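Long-range contact in glycoside Hydrolase (Bacteroides uniformis, PDB 5T99), which is a family 2 glycoside hydrolase that probably cleaves terminal galactose units from agarose-derived sugars and binds the inhibitor D-galacto-isofagomine: residues V481-T495 with M543-G555. Numbering follows the deposited sequence.
Sequences VQRLYPDLPLYGSET and MNPRFMGEFIWTG. With GIF (D-galacto-isofagomine), chain C.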
loop_
_atom_site.group_PDB
_atom_site.type_symbol
_atom_site.label_atom_id
_atom_site.label_comp_id
_atom_site.label_asym_id
_atom_site.label_seq_id
_atom_site.Cartn_x
_atom_site.Cartn_y
_atom_site.Cartn_z
ATOM N N VAL A 481 -18.815 -22.981 8.828
ATOM C CA VAL A 481 -17.562 -22.979 9.602
ATOM C C VAL A 481 -17.775 -22.527 11.046
ATOM O O VAL A 481 -17.067 -22.991 11.924
ATOM C CB VAL A 481 -16.441 -22.154 8.931
ATOM C CG1 VAL A 481 -16.653 -20.648 9.117
ATOM C CG2 VAL A 481 -15.075 -22.584 9.450
ATOM N N GLN A 482 -18.749 -21.641 11.270
ATOM C CA GLN A 482 -19.155 -21.227 12.627
ATOM C C GLN A 482 -19.878 -22.340 13.417
ATOM O O GLN A 482 -19.742 -22.409 14.636
ATOM C CB GLN A 482 -20.039 -19.965 12.588
ATOM C CG GLN A 482 -19.336 -18.725 12.067
ATOM C CD GLN A 482 -20.288 -17.545 11.884
ATOM O OE1 GLN A 482 -20.523 -16.763 12.822
ATOM N NE2 GLN A 482 -20.825 -17.397 10.672
ATOM N N ARG A 483 -20.659 -23.176 12.737
ATOM C CA ARG A 483 -21.250 -24.367 13.359
ATOM C C ARG A 483 -20.168 -25.360 13.797
ATOM O O ARG A 483 -20.187 -25.856 14.926
ATOM C CB ARG A 483 -22.201 -25.097 12.395
ATOM C CG ARG A 483 -23.657 -24.677 12.462
ATOM C CD ARG A 483 -24.548 -25.672 11.708
ATOM N NE ARG A 483 -24.235 -25.783 10.268
ATOM C CZ ARG A 483 -24.555 -24.884 9.319
ATOM N NH1 ARG A 483 -25.193 -23.754 9.621
ATOM N NH2 ARG A 483 -24.209 -25.108 8.047
ATOM N N LEU A 484 -19.255 -25.661 12.876
ATOM C CA LEU A 484 -18.234 -26.683 13.088
ATOM C C LEU A 484 -17.125 -26.235 14.038
ATOM O O LEU A 484 -16.578 -27.049 14.784
ATOM C CB LEU A 484 -17.632 -27.130 11.746
ATOM C CG LEU A 484 -18.595 -27.762 10.722
ATOM C CD1 LEU A 484 -17.920 -28.015 9.377
ATOM C CD2 LEU A 484 -19.197 -29.048 11.271
ATOM N N TYR A 485 -16.780 -24.948 13.997
ATOM C CA TYR A 485 -15.643 -24.414 14.751
ATOM C C TYR A 485 -16.088 -23.112 15.403
ATOM O O TYR A 485 -15.636 -22.043 15.023
ATOM C CB TYR A 485 -14.426 -24.229 13.829
ATOM C CG TYR A 485 -13.972 -25.530 13.215
ATOM C CD1 TYR A 485 -13.199 -26.420 13.944
ATOM C CD2 TYR A 485 -14.372 -25.904 11.920
ATOM C CE1 TYR A 485 -12.805 -27.639 13.398
ATOM C CE2 TYR A 485 -13.987 -27.122 11.370
ATOM C CZ TYR A 485 -13.202 -27.981 12.117
ATOM O OH TYR A 485 -12.801 -29.182 11.618
ATOM N N PRO A 486 -16.986 -23.211 16.402
ATOM C CA PRO A 486 -17.643 -22.018 16.943
ATOM C C PRO A 486 -16.752 -21.086 17.731
ATOM O O PRO A 486 -17.137 -19.937 17.939
ATOM C CB PRO A 486 -18.743 -22.602 17.846
ATOM C CG PRO A 486 -18.225 -23.926 18.256
ATOM C CD PRO A 486 -17.478 -24.440 17.059
ATOM N N ASP A 487 -15.581 -21.561 18.150
ATOM C CA ASP A 487 -14.632 -20.761 18.944
ATOM C C ASP A 487 -13.564 -19.994 18.144
ATOM O O ASP A 487 -12.762 -19.260 18.735
ATOM C CB ASP A 487 -13.964 -21.672 19.969
ATOM C CG ASP A 487 -14.983 -22.388 20.819
ATOM O OD1 ASP A 487 -15.675 -21.707 21.601
ATOM O OD2 ASP A 487 -15.128 -23.618 20.670
ATOM N N LEU A 488 -13.545 -20.143 16.820
ATOM C CA LEU A 488 -12.593 -19.389 15.998
ATOM C C LEU A 488 -13.103 -17.960 15.721
ATOM O O LEU A 488 -14.229 -17.794 15.265
ATOM C CB LEU A 488 -12.360 -20.085 14.662
ATOM C CG LEU A 488 -11.750 -21.473 14.718
ATOM C CD1 LEU A 488 -11.718 -22.040 13.309
ATOM C CD2 LEU A 488 -10.360 -21.424 15.339
ATOM N N PRO A 489 -12.268 -16.933 15.991
ATOM C CA PRO A 489 -12.574 -15.603 15.456
ATOM C C PRO A 489 -12.303 -15.593 13.952
ATOM O O PRO A 489 -11.307 -16.197 13.510
ATOM C CB PRO A 489 -11.598 -14.679 16.199
ATOM C CG PRO A 489 -11.028 -15.489 17.321
ATOM C CD PRO A 489 -11.069 -16.911 16.853
ATOM N N LEU A 490 -13.174 -14.919 13.186
ATOM C CA LEU A 490 -13.206 -15.032 11.725
ATOM C C LEU A 490 -13.376 -13.695 11.015
ATOM O O LEU A 490 -13.995 -12.764 11.541
ATOM C CB LEU A 490 -14.337 -15.980 11.285
ATOM C CG LEU A 490 -14.143 -17.455 11.638
ATOM C CD1 LEU A 490 -15.476 -18.176 11.738
ATOM C CD2 LEU A 490 -13.250 -18.153 10.633
ATOM N N TYR A 491 -12.815 -13.614 9.814
ATOM C CA TYR A 491 -13.077 -12.518 8.894
ATOM C C TYR A 491 -12.801 -12.998 7.476
ATOM O O TYR A 491 -12.219 -14.057 7.280
ATOM C CB TYR A 491 -12.221 -11.277 9.244
ATOM C CG TYR A 491 -10.755 -11.464 8.997
ATOM C CD1 TYR A 491 -10.132 -10.930 7.873
ATOM C CD2 TYR A 491 -9.988 -12.199 9.880
ATOM C CE1 TYR A 491 -8.775 -11.127 7.651
ATOM C CE2 TYR A 491 -8.643 -12.406 9.660
ATOM C CZ TYR A 491 -8.040 -11.879 8.542
ATOM O OH TYR A 491 -6.700 -12.102 8.336
ATOM N N GLY A 492 -13.230 -12.222 6.490
ATOM C CA GLY A 492 -12.936 -12.518 5.096
ATOM C C GLY A 492 -11.614 -11.889 4.731
ATOM O O GLY A 492 -11.543 -10.683 4.473
ATOM N N SER A 493 -10.553 -12.689 4.711
ATOM C CA SER A 493 -9.215 -12.162 4.397
ATOM C C SER A 493 -9.030 -11.784 2.932
ATOM O O SER A 493 -8.153 -10.983 2.615
ATOM C CB SER A 493 -8.117 -13.119 4.855
ATOM O OG SER A 493 -8.462 -14.467 4.616
ATOM N N GLU A 494 -9.839 -12.349 2.042
ATOM C CA GLU A 494 -9.790 -11.988 0.620
ATOM C C GLU A 494 -11.175 -12.240 0.019
ATOM O O GLU A 494 -11.758 -13.313 0.227
ATOM C CB GLU A 494 -8.701 -12.785 -0.097
ATOM C CG GLU A 494 -7.865 -11.994 -1.076
ATOM C CD GLU A 494 -6.872 -12.878 -1.810
ATOM O OE1 GLU A 494 -5.840 -13.220 -1.207
ATOM O OE2 GLU A 494 -7.125 -13.234 -2.992
ATOM N N THR A 495 -11.732 -11.249 -0.678
ATOM C CA THR A 495 -13.127 -11.343 -1.113
ATOM C C THR A 495 -13.361 -10.798 -2.524
ATOM O O THR A 495 -12.598 -9.965 -3.033
ATOM C CB THR A 495 -14.087 -10.652 -0.112
ATOM O OG1 THR A 495 -13.807 -9.246 -0.026
ATOM C CG2 THR A 495 -13.960 -11.257 1.280
ATOM N N MET A 543 -25.576 -11.552 7.013
ATOM C CA MET A 543 -26.120 -12.755 7.652
ATOM C C MET A 543 -25.184 -13.394 8.691
ATOM O O MET A 543 -25.622 -14.264 9.450
ATOM C CB MET A 543 -26.508 -13.789 6.589
ATOM C CG MET A 543 -27.632 -13.337 5.656
ATOM S SD MET A 543 -28.982 -12.504 6.510
ATOM C CE MET A 543 -29.571 -13.810 7.586
ATOM N N ASN A 544 -23.912 -12.980 8.723
ATOM C CA ASN A 544 -22.920 -13.532 9.658
ATOM C C ASN A 544 -22.189 -12.394 10.403
ATOM O O ASN A 544 -21.012 -12.114 10.127
ATOM C CB ASN A 544 -21.941 -14.445 8.902
ATOM C CG ASN A 544 -22.624 -15.679 8.302
ATOM O OD1 ASN A 544 -22.915 -16.654 9.006
ATOM N ND2 ASN A 544 -22.879 -15.645 6.995
ATOM N N PRO A 545 -22.883 -11.748 11.372
ATOM C CA PRO A 545 -22.331 -10.601 12.126
ATOM C C PRO A 545 -21.028 -10.849 12.911
ATOM O O PRO A 545 -20.318 -9.893 13.212
ATOM C CB PRO A 545 -23.460 -10.228 13.104
ATOM C CG PRO A 545 -24.357 -11.410 13.165
ATOM C CD PRO A 545 -24.235 -12.115 11.849
ATOM N N ARG A 546 -20.731 -12.105 13.246
ATOM C CA ARG A 546 -19.472 -12.451 13.913
ATOM C C ARG A 546 -18.256 -12.200 13.028
ATOM O O ARG A 546 -17.177 -11.920 13.543
ATOM C CB ARG A 546 -19.484 -13.912 14.413
ATOM C CG ARG A 546 -20.485 -14.185 15.549
ATOM C CD ARG A 546 -20.395 -15.603 16.121
ATOM N NE ARG A 546 -19.007 -15.961 16.444
ATOM C CZ ARG A 546 -18.407 -17.140 16.221
ATOM N NH1 ARG A 546 -19.041 -18.181 15.684
ATOM N NH2 ARG A 546 -17.129 -17.284 16.560
ATOM N N PHE A 547 -18.420 -12.324 11.711
ATOM C CA PHE A 547 -17.329 -12.027 10.785
ATOM C C PHE A 547 -16.947 -10.550 10.917
ATOM O O PHE A 547 -17.804 -9.672 10.878
ATOM C CB PHE A 547 -17.666 -12.419 9.332
ATOM C CG PHE A 547 -17.294 -13.839 8.992
ATOM C CD1 PHE A 547 -16.319 -14.114 8.047
ATOM C CD2 PHE A 547 -17.905 -14.913 9.655
ATOM C CE1 PHE A 547 -15.958 -15.418 7.765
ATOM C CE2 PHE A 547 -17.543 -16.230 9.370
ATOM C CZ PHE A 547 -16.569 -16.476 8.423
ATOM N N MET A 548 -15.648 -10.303 11.100
ATOM C CA MET A 548 -15.140 -8.980 11.460
ATOM C C MET A 548 -15.151 -8.025 10.285
ATOM O O MET A 548 -15.083 -6.799 10.488
ATOM C CB MET A 548 -13.713 -9.078 11.996
ATOM C CG MET A 548 -13.580 -9.917 13.260
ATOM S SD MET A 548 -11.861 -10.211 13.680
ATOM C CE MET A 548 -12.051 -11.376 15.024
ATOM N N GLY A 549 -15.201 -8.582 9.073
ATOM C CA GLY A 549 -15.285 -7.801 7.837
ATOM C C GLY A 549 -14.666 -8.525 6.651
ATOM O O GLY A 549 -14.493 -9.747 6.674
ATOM N N GLU A 550 -14.309 -7.748 5.631
ATOM C CA GLU A 550 -13.744 -8.269 4.403
ATOM C C GLU A 550 -12.555 -7.452 3.920
ATOM O O GLU A 550 -12.398 -6.289 4.271
ATOM C CB GLU A 550 -14.806 -8.304 3.310
ATOM C CG GLU A 550 -15.379 -6.951 2.895
ATOM C CD GLU A 550 -16.298 -7.066 1.688
ATOM O OE1 GLU A 550 -15.883 -7.692 0.685
ATOM O OE2 GLU A 550 -17.431 -6.538 1.746
ATOM N N PHE A 551 -11.729 -8.079 3.092
ATOM C CA PHE A 551 -10.623 -7.411 2.447
ATOM C C PHE A 551 -10.678 -7.777 0.961
ATOM O O PHE A 551 -10.381 -8.912 0.589
ATOM C CB PHE A 551 -9.314 -7.832 3.115
ATOM C CG PHE A 551 -9.111 -7.232 4.496
ATOM C CD1 PHE A 551 -8.399 -6.048 4.658
ATOM C CD2 PHE A 551 -9.644 -7.848 5.631
ATOM C CE1 PHE A 551 -8.211 -5.497 5.920
ATOM C CE2 PHE A 551 -9.469 -7.294 6.890
ATOM C CZ PHE A 551 -8.756 -6.115 7.039
ATOM N N ILE A 552 -11.079 -6.824 0.114
ATOM C CA ILE A 552 -11.446 -7.155 -1.267
ATOM C C ILE A 552 -10.204 -7.349 -2.092
ATOM O O ILE A 552 -9.184 -6.764 -1.779
ATOM C CB ILE A 552 -12.372 -6.092 -1.916
ATOM C CG1 ILE A 552 -11.578 -4.854 -2.375
ATOM C CG2 ILE A 552 -13.538 -5.764 -0.981
ATOM C CD1 ILE A 552 -12.426 -3.745 -2.944
ATOM N N TRP A 553 -10.298 -8.182 -3.129
ATOM C CA TRP A 553 -9.222 -8.351 -4.112
ATOM C C TRP A 553 -9.595 -7.633 -5.430
ATOM O O TRP A 553 -10.286 -8.225 -6.250
ATOM C CB TRP A 553 -8.960 -9.849 -4.384
ATOM C CG TRP A 553 -7.689 -10.000 -5.140
ATOM C CD1 TRP A 553 -7.531 -10.103 -6.493
ATOM C CD2 TRP A 553 -6.379 -9.940 -4.582
ATOM N NE1 TRP A 553 -6.189 -10.134 -6.809
ATOM C CE2 TRP A 553 -5.462 -10.030 -5.650
ATOM C CE3 TRP A 553 -5.890 -9.813 -3.273
ATOM C CZ2 TRP A 553 -4.078 -10.010 -5.445
ATOM C CZ3 TRP A 553 -4.536 -9.796 -3.070
ATOM C CH2 TRP A 553 -3.634 -9.896 -4.146
ATOM N N THR A 554 -9.193 -6.386 -5.690
ATOM C CA THR A 554 -8.329 -5.526 -4.896
ATOM C C THR A 554 -8.883 -4.110 -4.923
ATOM O O THR A 554 -9.787 -3.803 -5.704
ATOM C CB THR A 554 -6.922 -5.456 -5.513
ATOM O OG1 THR A 554 -7.015 -5.061 -6.889
ATOM C CG2 THR A 554 -6.253 -6.795 -5.452
ATOM N N GLY A 555 -8.316 -3.237 -4.097
ATOM C CA GLY A 555 -8.701 -1.825 -4.065
ATOM C C GLY A 555 -8.274 -1.055 -5.301
ATOM O O GLY A 555 -9.056 -0.295 -5.865
HETATM C C GIF C . -4.358 -14.602 -4.040
HETATM N N GIF C . -5.739 -15.036 -4.191
HETATM O O GIF C . -8.045 -13.938 -7.777
HETATM C C1 GIF C . -4.129 -13.317 -4.811
HETATM O O1 GIF C . -3.874 -14.388 -6.947
HETATM C C2 GIF C . -4.650 -13.421 -6.242
HETATM O O2 GIF C . -2.732 -13.028 -4.834
HETATM C C3 GIF C . -6.122 -13.817 -6.278
HETATM C C4 GIF C . -6.346 -15.114 -5.508
HETATM C C5 GIF C . -6.612 -13.965 -7.720
HETATM O O HOH W 1 -22.137 -14.605 12.640
HETATM O O HOH W 2 -16.436 -19.525 14.850
HETATM O O HOH W 3 -15.260 -13.497 14.660
#
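Glu494 and Trp553 lie side by side at the C-terminal ends of strands 490-495 and 549-552, parallel neighbours in the TIM barrel, and together hold D-galacto-isofagomine. Glu494 OE2 accepts a 2.6 Å hydrogen bond from the ligand N, consistent with the role of catalytic nucleophile that a glutamate plays in family 2 enzymes, and sits over the same indole face as ligand C1. That broad, flat face suits a sugar ring, and Thr554 CG2 packs on the opposite face, after a cis peptide bond. CG of Trp553 stands anti to the backbone N (chi1 -168°), which carries the indole alongside Glu494 toward the pocket. Further out, Tyr473 also binds OE2, while Arg346 forms a salt bridge with OE1; both would fix the carboxylate's rotation.

Behind the pocket the strands are joined by backbone hydrogen bonds from Trp553 N to Thr495 O (2.9 Å) and Gly492 N to Gly549 O (2.8 Å). Thr495 shares a sheet face with Glu550, toward helix 534-543, where a short hydroxyl side chain fits: OG1 donates to the anti lone pair of Glu550 OE1 at 2.7 Å. Ahead of strand 549-552, Phe547, ending a type I turn, offers a ring face to Leu490, a CH-pi contact with CB 3.8 Å from the centroid. Arg546, whose long side chain reaches the turn at residues 485-488, forms a salt bridge with Asp298, and its NH2 donates to a water 2.9 Å away that in turn donates to Tyr485 O and Leu488 O.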